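Local coordinates for cellobiose 2-epimerase (Caldibacillus thermoamylovorans, PDB 5ZHB), which catalyses the epimerisation of cellobiose at C2 of its reducing-end glucose, giving the corresponding glucosyl-mannose disaccharide, at residues K219-K223 and Q224-L228; A251-L254 and I255-L259; N265-K268 and Y269-M272; G315-N318 and A319-T323. One frame throughout, in Å; residues are numbered along the deposited sequence.

In the fold
From the N terminus the contacts come in series; none nests in or crosses another. Contact 1 closes a tight loop where helix 203-220 ends, contact 2 lies within helix 245-262, contact 3 starts helix 267-283, and contact 4 forms the last turns of helix 306-323. Folding brings contact 2 against each of the other three; contacts 1 and 4 do not touch. L228 CD1 meets A251 CB at 3.7 Å, tying the loop to contact 2, and F221 CE2 reaches M272 CG of contact 3 at 3.6 Å. L259 CD1 packs on Y269 CB at 3.9 Å between contacts 2 and 3. A salt bridge from D256 OD2 to K322 NZ, 2.8 Å, fastens contact 2 to contact 4.

Contact 1: residues K219-K223 and Q224-L228; sequences KVFDK and QSKFL
F221 and L228 face each other across a reversing backbone, the directions 220-223 and 224-228 lying 157° apart, with one beta bridge (CA to CA 4.4 Å) where helix 203-220 has just ended. Two backbone bonds draw the loop shut: D222 N to F227 O at 2.8 Å, and K226 N to D222 O at 2.7 Å. The left-handed conformation of K226 (phi 73°) turns the chain after that amide toward F227, whose O then meets D222 N.

With CG anti to the backbone N (chi1 -177°), D222 OD1 accepts from Q224 N at 2.9 Å, nearly in line with the C-O bond, closing an Asx turn; S225 N adds a second bond to the same oxygen from above the carboxylate plane. This double grip limits rotation of the carboxylate. S225 OG accepts from F227 N, 3.1 Å away, an ST turn that fixes the chain as it leaves the loop. On the other side K226 bends back, so that NZ bonds K223 O while its CD lies 3.8 Å from F221 CZ; K226 O sits in plane at the edge of the same ring, 3.4 Å from CE1. L228 closes the base, its CB 3.9 Å from V220 CG1.

Beyond the loop, the F221 ring packs on I276 of helix 267-283, F227 lies against Y245 of helix 245-262, and D248 of that helix receives the amide of L228.

Contact 2: residues A251-L254 and I255-L259; sequences ASWL and IDDAL
W253 and D257, one helical turn apart in helix 245-262 of the (alpha/alpha)6 barrel characteristic of this epimerase family, lie side by side with indole and carboxylate planes 84° apart; OD2 of D257 comes obliquely to W253 CZ3 at 3.8 Å. One face of the indole is covered by the next residue, L254, whose CD2 stands 3.6 Å above the ring plane, offset toward the rim. The indole N-H is bonded to E311, and R379 and E383 of helix 375-387 touch the ring. The W253 indole is placed by chi1 of 77°, which puts CG between the backbone N and the carbonyl carbon.

The helical pattern is regular, with I255 N bonded to A251 O at 2.7 Å. The I255 side chain crosses the same carbonyl: CG1 lies 3.2 Å from A251 O, and CD1 continues to A251 CB at 4.1 Å. Outward, I255 packs against L190, F216 and V273 of three other helices. Cut back to an alanine, I255 would probably leave a gap facing those residues and take the cover from A251.

The carboxylates also have outside partners. D257 OD2 forms a salt bridge with R198, whereas D256 OD2 forms salt bridges with K322 and K260 and accepts a hydrogen bond from N318 ND2; the two lysines would be expected to offset its buried charge. Three residues beyond I255, A258 N bonds L254 O at 3.0 Å.

Contact 3: residues N265-K268 and Y269-M272; sequences NDRK and YTQM
D266 lays its carboxylate over one face of the Y269 ring, obliquely and toward the rim: CG stands 4.0 Å above the ring plane, and the two planes differ by 31°. Closer still, D266 CB is 3.6 Å from Y269 CD2. The same aspartate is the N-cap of helix 267-283. Its OD1 accepts from K268 N at 3.2 Å through the anti lone pair, which holds the carboxylate over the ring, and OD2 forms a weak salt bridge with K268 NZ. K268 runs alongside Y269, pointing the same way, with CG 4.0 Å from the ring atom CD1.

On the outer side R267 is bent at chi2 (-55°) and chi3, folding its guanidinium back across T270. T270 CG2 touches NH2 of R267 at 3.6 Å, while T270 CB lies over one face of the guanidinium.

Without the Y269 ring, as with a leucine here, D214 would probably lose its phenol partner and D266 the ring face under its carboxylate. The phenol reaches helix 203-220 through D214, and the ring packs on I213 of that helix and on L259 of helix 245-262, so the first turn of helix 267-283 packs on both; M272 follows, against Y217.

Contact 4: residues G315-N318 and A319-T323; sequences GFYN and AYEKT
F316 and Y320 are joined by a backbone bond, Y320 N to F316 O at 2.9 Å, and the neighbouring pairs repeat the alpha-helical pattern: A319 N to G315 O, E321 N to Y317 O, and K322 N to N318 O, the last in the carbonyl plane.

Ring contacts make a second group. Y317 and Y320 both hold CG anti to the backbone N (chi1 -172° and 175°), and their rings meet obliquely, Y317 CE1 4.0 Å from Y320 CD2. E321 comes against the CD2-CE2 side of the Y317 ring, with its CD 3.7 Å from CE2 and the carboxylate turned 34° from the ring plane. Y317 also meets the ring of F384 in helix 375-387, while F316 packs on V332 of helix 326-343.

This is the C-terminal part of helix 306-323, within the (alpha/alpha)6 barrel, where T323 handles the exit. T323 OG1 donates to A319 O at 2.7 Å and T323 N bonds the same oxygen at 2.9 Å, the two arriving from opposite faces of the carbonyl plane. T323 OG1 also bonds to D325 N just beyond the helix.

Charged and polar ends form the last group. R387 NH1 forms a salt bridge with E321 OE1 and donates to N318 OD1, which also accepts from K260 NZ. Y320 OH reaches E326 OE1 at the start of the next helix.

Contact 1: residues K219-K223 and Q224-L228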
loop_
_atom_site.group_PDB
_atom_site.type_symbol
_atom_site.label_atom_id
_atom_site.label_comp_id
_atom_site.label_asym_id
_atom_site.label_seq_id
_atom_site.Cartn_x
_atom_site.Cartn_y
_atom_site.Cartn_z
ATOM N N LYS A 219 -18.122 -7.082 7.827
ATOM C CA LYS A 219 -17.384 -7.046 9.086
ATOM C C LYS A 219 -16.635 -5.724 9.310
ATOM O O LYS A 219 -16.639 -5.191 10.411
ATOM C CB LYS A 219 -16.435 -8.250 9.069
ATOM C CG LYS A 219 -17.045 -9.618 8.706
ATOM C CD LYS A 219 -18.102 -10.072 9.711
ATOM C CE LYS A 219 -18.742 -11.393 9.351
ATOM N NZ LYS A 219 -19.517 -11.870 10.500
ATOM N N VAL A 220 -15.932 -5.214 8.281
ATOM C CA VAL A 220 -14.998 -4.114 8.482
ATOM C C VAL A 220 -15.765 -2.790 8.564
ATOM O O VAL A 220 -15.580 -1.996 9.496
ATOM C CB VAL A 220 -13.917 -4.099 7.368
ATOM C CG1 VAL A 220 -12.917 -2.984 7.623
ATOM C CG2 VAL A 220 -13.217 -5.453 7.186
ATOM N N PHE A 221 -16.630 -2.583 7.580
ATOM C CA PHE A 221 -17.361 -1.335 7.385
ATOM C C PHE A 221 -18.517 -1.226 8.364
ATOM O O PHE A 221 -19.364 -2.120 8.403
ATOM C CB PHE A 221 -17.889 -1.395 5.959
ATOM C CG PHE A 221 -18.726 -0.236 5.425
ATOM C CD1 PHE A 221 -18.280 1.083 5.514
ATOM C CD2 PHE A 221 -19.927 -0.487 4.754
ATOM C CE1 PHE A 221 -19.028 2.124 4.970
ATOM C CE2 PHE A 221 -20.667 0.559 4.214
ATOM C CZ PHE A 221 -20.218 1.863 4.339
ATOM N N ASP A 222 -18.492 -0.152 9.157
ATOM C CA ASP A 222 -19.576 0.245 10.039
ATOM C C ASP A 222 -20.650 0.968 9.220
ATOM O O ASP A 222 -20.440 2.079 8.729
ATOM C CB ASP A 222 -19.025 1.112 11.151
ATOM C CG ASP A 222 -20.046 1.531 12.192
ATOM O OD1 ASP A 222 -21.155 1.874 11.785
ATOM O OD2 ASP A 222 -19.698 1.546 13.376
ATOM N N LYS A 223 -21.807 0.322 9.035
ATOM C CA LYS A 223 -22.815 0.843 8.120
ATOM C C LYS A 223 -23.534 2.055 8.712
ATOM O O LYS A 223 -24.221 2.740 7.977
ATOM C CB LYS A 223 -23.808 -0.224 7.649
ATOM C CG LYS A 223 -23.290 -1.082 6.508
ATOM C CD LYS A 223 -23.767 -2.530 6.525
ATOM C CE LYS A 223 -22.708 -3.510 6.957
ATOM N NZ LYS A 223 -22.131 -3.305 8.288
ATOM N N GLN A 224 -23.319 2.368 9.990
ATOM C CA GLN A 224 -23.871 3.564 10.608
ATOM C C GLN A 224 -22.911 4.750 10.468
ATOM O O GLN A 224 -23.269 5.787 9.932
ATOM C CB GLN A 224 -24.117 3.223 12.077
ATOM C CG GLN A 224 -25.080 4.157 12.799
ATOM C CD GLN A 224 -25.787 3.452 13.942
ATOM O OE1 GLN A 224 -25.502 3.690 15.123
ATOM N NE2 GLN A 224 -26.686 2.534 13.604
ATOM N N SER A 225 -21.676 4.600 10.953
ATOM C CA SER A 225 -20.704 5.690 10.939
ATOM C C SER A 225 -20.090 5.887 9.550
ATOM O O SER A 225 -19.536 6.958 9.274
ATOM C CB SER A 225 -19.614 5.442 11.944
ATOM O OG SER A 225 -18.773 4.411 11.454
ATOM N N LYS A 226 -20.110 4.809 8.743
ATOM C CA LYS A 226 -19.508 4.730 7.415
ATOM C C LYS A 226 -17.979 4.654 7.488
ATOM O O LYS A 226 -17.350 4.649 6.444
ATOM C CB LYS A 226 -19.936 5.868 6.490
ATOM C CG LYS A 226 -21.451 5.999 6.426
ATOM C CD LYS A 226 -22.085 4.984 5.499
ATOM C CE LYS A 226 -23.518 5.312 5.191
ATOM N NZ LYS A 226 -24.400 4.626 6.128
ATOM N N PHE A 227 -17.415 4.484 8.688
ATOM C CA PHE A 227 -15.985 4.234 8.823
ATOM C C PHE A 227 -15.666 2.742 8.739
ATOM O O PHE A 227 -16.507 1.876 9.020
ATOM C CB PHE A 227 -15.430 4.734 10.151
ATOM C CG PHE A 227 -15.253 6.236 10.269
ATOM C CD1 PHE A 227 -14.158 6.865 9.683
ATOM C CD2 PHE A 227 -16.149 7.007 11.006
ATOM C CE1 PHE A 227 -13.977 8.233 9.813
ATOM C CE2 PHE A 227 -15.975 8.380 11.128
ATOM C CZ PHE A 227 -14.877 8.988 10.539
ATOM N N LEU A 228 -14.397 2.454 8.389
ATOM C CA LEU A 228 -13.863 1.117 8.529
ATOM C C LEU A 228 -13.407 0.954 9.966
ATOM O O LEU A 228 -12.884 1.877 10.567
ATOM C CB LEU A 228 -12.704 0.890 7.567
ATOM C CG LEU A 228 -13.037 0.988 6.082
ATOM C CD1 LEU A 228 -11.832 0.499 5.336
ATOM C CD2 LEU A 228 -14.277 0.212 5.685
#

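Contact 2: residues A251-L254 and I255-L259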
loop_
_atom_site.group_PDB
_atom_site.type_symbol
_atom_site.label_atom_id
_atom_site.label_comp_id
_atom_site.label_asym_id
_atom_site.label_seq_id
_atom_site.Cartn_x
_atom_site.Cartn_y
_atom_site.Cartn_z
ATOM N N ALA A 251 -9.027 2.199 0.758
ATOM C CA ALA A 251 -9.892 1.044 0.591
ATOM C C ALA A 251 -11.033 1.325 -0.384
ATOM O O ALA A 251 -11.363 0.474 -1.206
ATOM C CB ALA A 251 -10.461 0.639 1.932
ATOM N N SER A 252 -11.605 2.537 -0.294
ATOM C CA SER A 252 -12.675 2.928 -1.202
ATOM C C SER A 252 -12.292 2.592 -2.634
ATOM O O SER A 252 -13.031 1.907 -3.317
ATOM C CB SER A 252 -13.022 4.382 -1.054
ATOM O OG SER A 252 -13.963 4.784 -2.033
ATOM N N TRP A 253 -11.132 3.065 -3.112
ATOM C CA TRP A 253 -10.832 2.905 -4.524
ATOM C C TRP A 253 -10.185 1.558 -4.833
ATOM O O TRP A 253 -10.387 1.040 -5.933
ATOM C CB TRP A 253 -10.009 4.077 -5.056
ATOM C CG TRP A 253 -8.547 4.089 -4.708
ATOM C CD1 TRP A 253 -7.963 4.695 -3.643
ATOM C CD2 TRP A 253 -7.479 3.514 -5.479
ATOM N NE1 TRP A 253 -6.611 4.484 -3.659
ATOM C CE2 TRP A 253 -6.285 3.785 -4.784
ATOM C CE3 TRP A 253 -7.408 2.806 -6.677
ATOM C CZ2 TRP A 253 -5.045 3.376 -5.264
ATOM C CZ3 TRP A 253 -6.179 2.384 -7.148
ATOM C CH2 TRP A 253 -5.010 2.711 -6.468
ATOM N N LEU A 254 -9.481 0.968 -3.861
ATOM C CA LEU A 254 -8.986 -0.401 -4.031
ATOM C C LEU A 254 -10.131 -1.420 -4.091
ATOM O O LEU A 254 -10.117 -2.295 -4.942
ATOM C CB LEU A 254 -7.983 -0.785 -2.949
ATOM C CG LEU A 254 -6.642 -0.037 -2.971
ATOM C CD1 LEU A 254 -5.763 -0.530 -1.847
ATOM C CD2 LEU A 254 -5.899 -0.149 -4.298
ATOM N N ILE A 255 -11.119 -1.321 -3.203
ATOM C CA ILE A 255 -12.279 -2.211 -3.315
ATOM C C ILE A 255 -12.937 -2.001 -4.680
ATOM O O ILE A 255 -13.290 -2.964 -5.397
ATOM C CB ILE A 255 -13.240 -2.005 -2.129
ATOM C CG1 ILE A 255 -12.613 -2.498 -0.825
ATOM C CG2 ILE A 255 -14.601 -2.667 -2.390
ATOM C CD1 ILE A 255 -13.251 -1.950 0.437
ATOM N N ASP A 256 -13.047 -0.731 -5.107
ATOM C CA ASP A 256 -13.682 -0.452 -6.389
ATOM C C ASP A 256 -12.923 -1.126 -7.531
ATOM O O ASP A 256 -13.517 -1.720 -8.431
ATOM C CB ASP A 256 -13.782 1.040 -6.674
ATOM C CG ASP A 256 -14.905 1.420 -7.630
ATOM O OD1 ASP A 256 -15.817 0.596 -7.808
ATOM O OD2 ASP A 256 -14.833 2.511 -8.213
ATOM N N ASP A 257 -11.586 -1.058 -7.492
ATOM C CA ASP A 257 -10.806 -1.761 -8.486
ATOM C C ASP A 257 -11.096 -3.251 -8.441
ATOM O O ASP A 257 -11.115 -3.890 -9.491
ATOM C CB ASP A 257 -9.310 -1.552 -8.334
ATOM C CG ASP A 257 -8.732 -0.435 -9.173
ATOM O OD1 ASP A 257 -9.513 0.382 -9.704
ATOM O OD2 ASP A 257 -7.513 -0.437 -9.325
ATOM N N ALA A 258 -11.320 -3.800 -7.244
ATOM C CA ALA A 258 -11.598 -5.231 -7.122
ATOM C C ALA A 258 -12.958 -5.549 -7.774
ATOM O O ALA A 258 -13.091 -6.507 -8.548
ATOM C CB ALA A 258 -11.569 -5.639 -5.664
ATOM N N LEU A 259 -13.939 -4.682 -7.507
ATOM C CA LEU A 259 -15.230 -4.733 -8.185
ATOM C C LEU A 259 -15.085 -4.709 -9.703
ATOM O O LEU A 259 -15.698 -5.538 -10.380
ATOM C CB LEU A 259 -16.123 -3.612 -7.667
ATOM C CG LEU A 259 -16.544 -3.713 -6.206
ATOM C CD1 LEU A 259 -17.387 -2.490 -5.838
ATOM C CD2 LEU A 259 -17.261 -5.007 -5.897
#

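Contact 3: residues N265-K268 and Y269-M272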
loop_
_atom_site.group_PDB
_atom_site.type_symbol
_atom_site.label_atom_id
_atom_site.label_comp_id
_atom_site.label_asym_id
_atom_site.label_seq_id
_atom_site.Cartn_x
_atom_site.Cartn_y
_atom_site.Cartn_z
ATOM N N ASN A 265 -21.159 -6.236 -9.811
ATOM C CA ASN A 265 -22.027 -5.071 -9.853
ATOM C C ASN A 265 -23.022 -5.065 -8.699
ATOM O O ASN A 265 -24.043 -4.376 -8.757
ATOM C CB ASN A 265 -22.768 -4.978 -11.180
ATOM C CG ASN A 265 -21.809 -5.033 -12.338
ATOM O OD1 ASN A 265 -21.872 -5.968 -13.137
ATOM N ND2 ASN A 265 -20.919 -4.059 -12.437
ATOM N N ASP A 266 -22.724 -5.799 -7.631
ATOM C CA ASP A 266 -23.572 -5.761 -6.457
ATOM C C ASP A 266 -23.620 -4.340 -5.908
ATOM O O ASP A 266 -22.598 -3.733 -5.612
ATOM C CB ASP A 266 -23.093 -6.731 -5.395
ATOM C CG ASP A 266 -24.080 -7.004 -4.269
ATOM O OD1 ASP A 266 -24.621 -6.037 -3.708
ATOM O OD2 ASP A 266 -24.277 -8.193 -3.942
ATOM N N ARG A 267 -24.837 -3.852 -5.684
ATOM C CA ARG A 267 -25.065 -2.440 -5.462
ATOM C C ARG A 267 -24.628 -2.022 -4.067
ATOM O O ARG A 267 -24.282 -0.867 -3.866
ATOM C CB ARG A 267 -26.553 -2.083 -5.630
ATOM C CG ARG A 267 -27.084 -2.236 -7.052
ATOM C CD ARG A 267 -26.279 -1.449 -8.074
ATOM N NE ARG A 267 -26.145 -0.079 -7.574
ATOM C CZ ARG A 267 -25.279 0.844 -7.976
ATOM N NH1 ARG A 267 -24.518 0.665 -9.045
ATOM N NH2 ARG A 267 -25.205 1.970 -7.291
ATOM N N LYS A 268 -24.686 -2.908 -3.074
ATOM C CA LYS A 268 -24.297 -2.480 -1.741
ATOM C C LYS A 268 -22.784 -2.165 -1.665
ATOM O O LYS A 268 -22.358 -1.337 -0.865
ATOM C CB LYS A 268 -24.807 -3.468 -0.695
ATOM C CG LYS A 268 -24.392 -4.918 -0.787
ATOM C CD LYS A 268 -25.374 -5.801 -0.015
ATOM C CE LYS A 268 -24.854 -7.141 0.399
ATOM N NZ LYS A 268 -24.790 -8.075 -0.723
ATOM N N TYR A 269 -21.991 -2.815 -2.504
ATOM C CA TYR A 269 -20.542 -2.682 -2.511
ATOM C C TYR A 269 -20.171 -1.365 -3.191
ATOM O O TYR A 269 -19.392 -0.584 -2.635
ATOM C CB TYR A 269 -19.891 -3.864 -3.237
ATOM C CG TYR A 269 -20.152 -5.233 -2.618
ATOM C CD1 TYR A 269 -20.417 -5.369 -1.265
ATOM C CD2 TYR A 269 -20.094 -6.390 -3.384
ATOM C CE1 TYR A 269 -20.643 -6.609 -0.692
ATOM C CE2 TYR A 269 -20.321 -7.642 -2.828
ATOM C CZ TYR A 269 -20.605 -7.744 -1.477
ATOM O OH TYR A 269 -20.841 -8.934 -0.861
ATOM N N THR A 270 -20.758 -1.131 -4.378
ATOM C CA THR A 270 -20.667 0.168 -5.042
ATOM C C THR A 270 -21.059 1.301 -4.093
ATOM O O THR A 270 -20.341 2.298 -3.953
ATOM C CB THR A 270 -21.493 0.125 -6.331
ATOM O OG1 THR A 270 -20.703 -0.627 -7.245
ATOM C CG2 THR A 270 -21.681 1.490 -6.965
ATOM N N GLN A 271 -22.190 1.158 -3.392
ATOM C CA GLN A 271 -22.623 2.199 -2.477
ATOM C C GLN A 271 -21.629 2.360 -1.322
ATOM O O GLN A 271 -21.414 3.460 -0.832
ATOM C CB GLN A 271 -24.012 1.936 -1.888
ATOM C CG GLN A 271 -24.622 3.191 -1.274
ATOM C CD GLN A 271 -24.781 4.267 -2.325
ATOM O OE1 GLN A 271 -25.349 4.015 -3.393
ATOM N NE2 GLN A 271 -24.236 5.445 -2.063
ATOM N N MET A 272 -21.035 1.252 -0.856
ATOM C CA MET A 272 -20.010 1.345 0.171
ATOM C C MET A 272 -18.844 2.208 -0.336
ATOM O O MET A 272 -18.410 3.093 0.372
ATOM C CB MET A 272 -19.519 -0.036 0.639
ATOM C CG MET A 272 -18.307 0.026 1.566
ATOM S SD MET A 272 -17.799 -1.631 2.081
ATOM C CE MET A 272 -17.396 -2.376 0.505
#

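Contact 4: residues G315-N318 and A319-T323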
loop_
_atom_site.group_PDB
_atom_site.type_symbol
_atom_site.label_atom_id
_atom_site.label_comp_id
_atom_site.label_asym_id
_atom_site.label_seq_id
_atom_site.Cartn_x
_atom_site.Cartn_y
_atom_site.Cartn_z
ATOM N N GLY A 315 -8.617 8.361 -4.093
ATOM C CA GLY A 315 -9.930 7.874 -3.728
ATOM C C GLY A 315 -10.984 8.932 -4.030
ATOM O O GLY A 315 -12.056 8.596 -4.503
ATOM N N PHE A 316 -10.623 10.194 -3.808
ATOM C CA PHE A 316 -11.530 11.303 -4.079
ATOM C C PHE A 316 -11.755 11.464 -5.577
ATOM O O PHE A 316 -12.893 11.713 -5.993
ATOM C CB PHE A 316 -11.062 12.569 -3.383
ATOM C CG PHE A 316 -11.239 12.646 -1.875
ATOM C CD1 PHE A 316 -12.193 11.903 -1.176
ATOM C CD2 PHE A 316 -10.466 13.528 -1.149
ATOM C CE1 PHE A 316 -12.322 12.031 0.206
ATOM C CE2 PHE A 316 -10.616 13.672 0.226
ATOM C CZ PHE A 316 -11.522 12.902 0.899
ATOM N N TYR A 317 -10.714 11.264 -6.388
ATOM C CA TYR A 317 -10.868 11.349 -7.829
ATOM C C TYR A 317 -11.725 10.202 -8.380
ATOM O O TYR A 317 -12.538 10.394 -9.293
ATOM C CB TYR A 317 -9.512 11.462 -8.533
ATOM C CG TYR A 317 -9.739 11.740 -10.001
ATOM C CD1 TYR A 317 -10.170 12.991 -10.434
ATOM C CD2 TYR A 317 -9.613 10.731 -10.941
ATOM C CE1 TYR A 317 -10.412 13.246 -11.776
ATOM C CE2 TYR A 317 -9.873 10.967 -12.277
ATOM C CZ TYR A 317 -10.284 12.223 -12.695
ATOM O OH TYR A 317 -10.513 12.416 -14.026
ATOM N N ASN A 318 -11.526 8.985 -7.853
ATOM C CA ASN A 318 -12.381 7.854 -8.187
ATOM C C ASN A 318 -13.841 8.190 -7.876
ATOM O O ASN A 318 -14.721 7.978 -8.713
ATOM C CB ASN A 318 -11.960 6.598 -7.404
ATOM C CG ASN A 318 -12.661 5.335 -7.852
ATOM O OD1 ASN A 318 -12.512 4.904 -8.997
ATOM N ND2 ASN A 318 -13.403 4.704 -6.952
ATOM N N ALA A 319 -14.084 8.698 -6.672
ATOM C CA ALA A 319 -15.404 9.106 -6.246
ATOM C C ALA A 319 -16.007 10.156 -7.189
ATOM O O ALA A 319 -17.221 10.132 -7.427
ATOM C CB ALA A 319 -15.340 9.622 -4.848
ATOM N N TYR A 320 -15.166 11.083 -7.664
ATOM C CA TYR A 320 -15.596 12.090 -8.620
ATOM C C TYR A 320 -16.067 11.419 -9.895
ATOM O O TYR A 320 -17.095 11.825 -10.440
ATOM C CB TYR A 320 -14.508 13.112 -8.935
ATOM C CG TYR A 320 -14.893 14.110 -10.019
ATOM C CD1 TYR A 320 -15.865 15.086 -9.781
ATOM C CD2 TYR A 320 -14.279 14.081 -11.260
ATOM C CE1 TYR A 320 -16.232 15.992 -10.760
ATOM C CE2 TYR A 320 -14.593 15.023 -12.228
ATOM C CZ TYR A 320 -15.582 15.966 -11.983
ATOM O OH TYR A 320 -15.892 16.884 -12.946
ATOM N N GLU A 321 -15.310 10.406 -10.363
ATOM C CA GLU A 321 -15.677 9.640 -11.545
ATOM C C GLU A 321 -17.061 8.994 -11.369
ATOM O O GLU A 321 -17.864 8.981 -12.285
ATOM C CB GLU A 321 -14.585 8.632 -11.933
ATOM C CG GLU A 321 -13.343 9.257 -12.564
ATOM C CD GLU A 321 -12.257 8.289 -13.025
ATOM O OE1 GLU A 321 -11.623 7.664 -12.171
ATOM O OE2 GLU A 321 -11.994 8.166 -14.228
ATOM N N LYS A 322 -17.383 8.490 -10.180
ATOM C CA LYS A 322 -18.653 7.806 -9.984
ATOM C C LYS A 322 -19.801 8.769 -9.675
ATOM O O LYS A 322 -20.967 8.409 -9.856
ATOM C CB LYS A 322 -18.593 6.810 -8.823
ATOM C CG LYS A 322 -17.535 5.745 -8.939
ATOM C CD LYS A 322 -17.584 4.790 -7.748
ATOM C CE LYS A 322 -18.115 3.415 -8.007
ATOM N NZ LYS A 322 -17.417 2.752 -9.124
ATOM N N THR A 323 -19.515 9.944 -9.127
ATOM C CA THR A 323 -20.584 10.812 -8.660
ATOM C C THR A 323 -20.698 12.099 -9.479
ATOM O O THR A 323 -21.720 12.772 -9.353
ATOM C CB THR A 323 -20.359 11.137 -7.188
ATOM O OG1 THR A 323 -19.185 11.945 -7.145
ATOM C CG2 THR A 323 -20.280 9.884 -6.330
#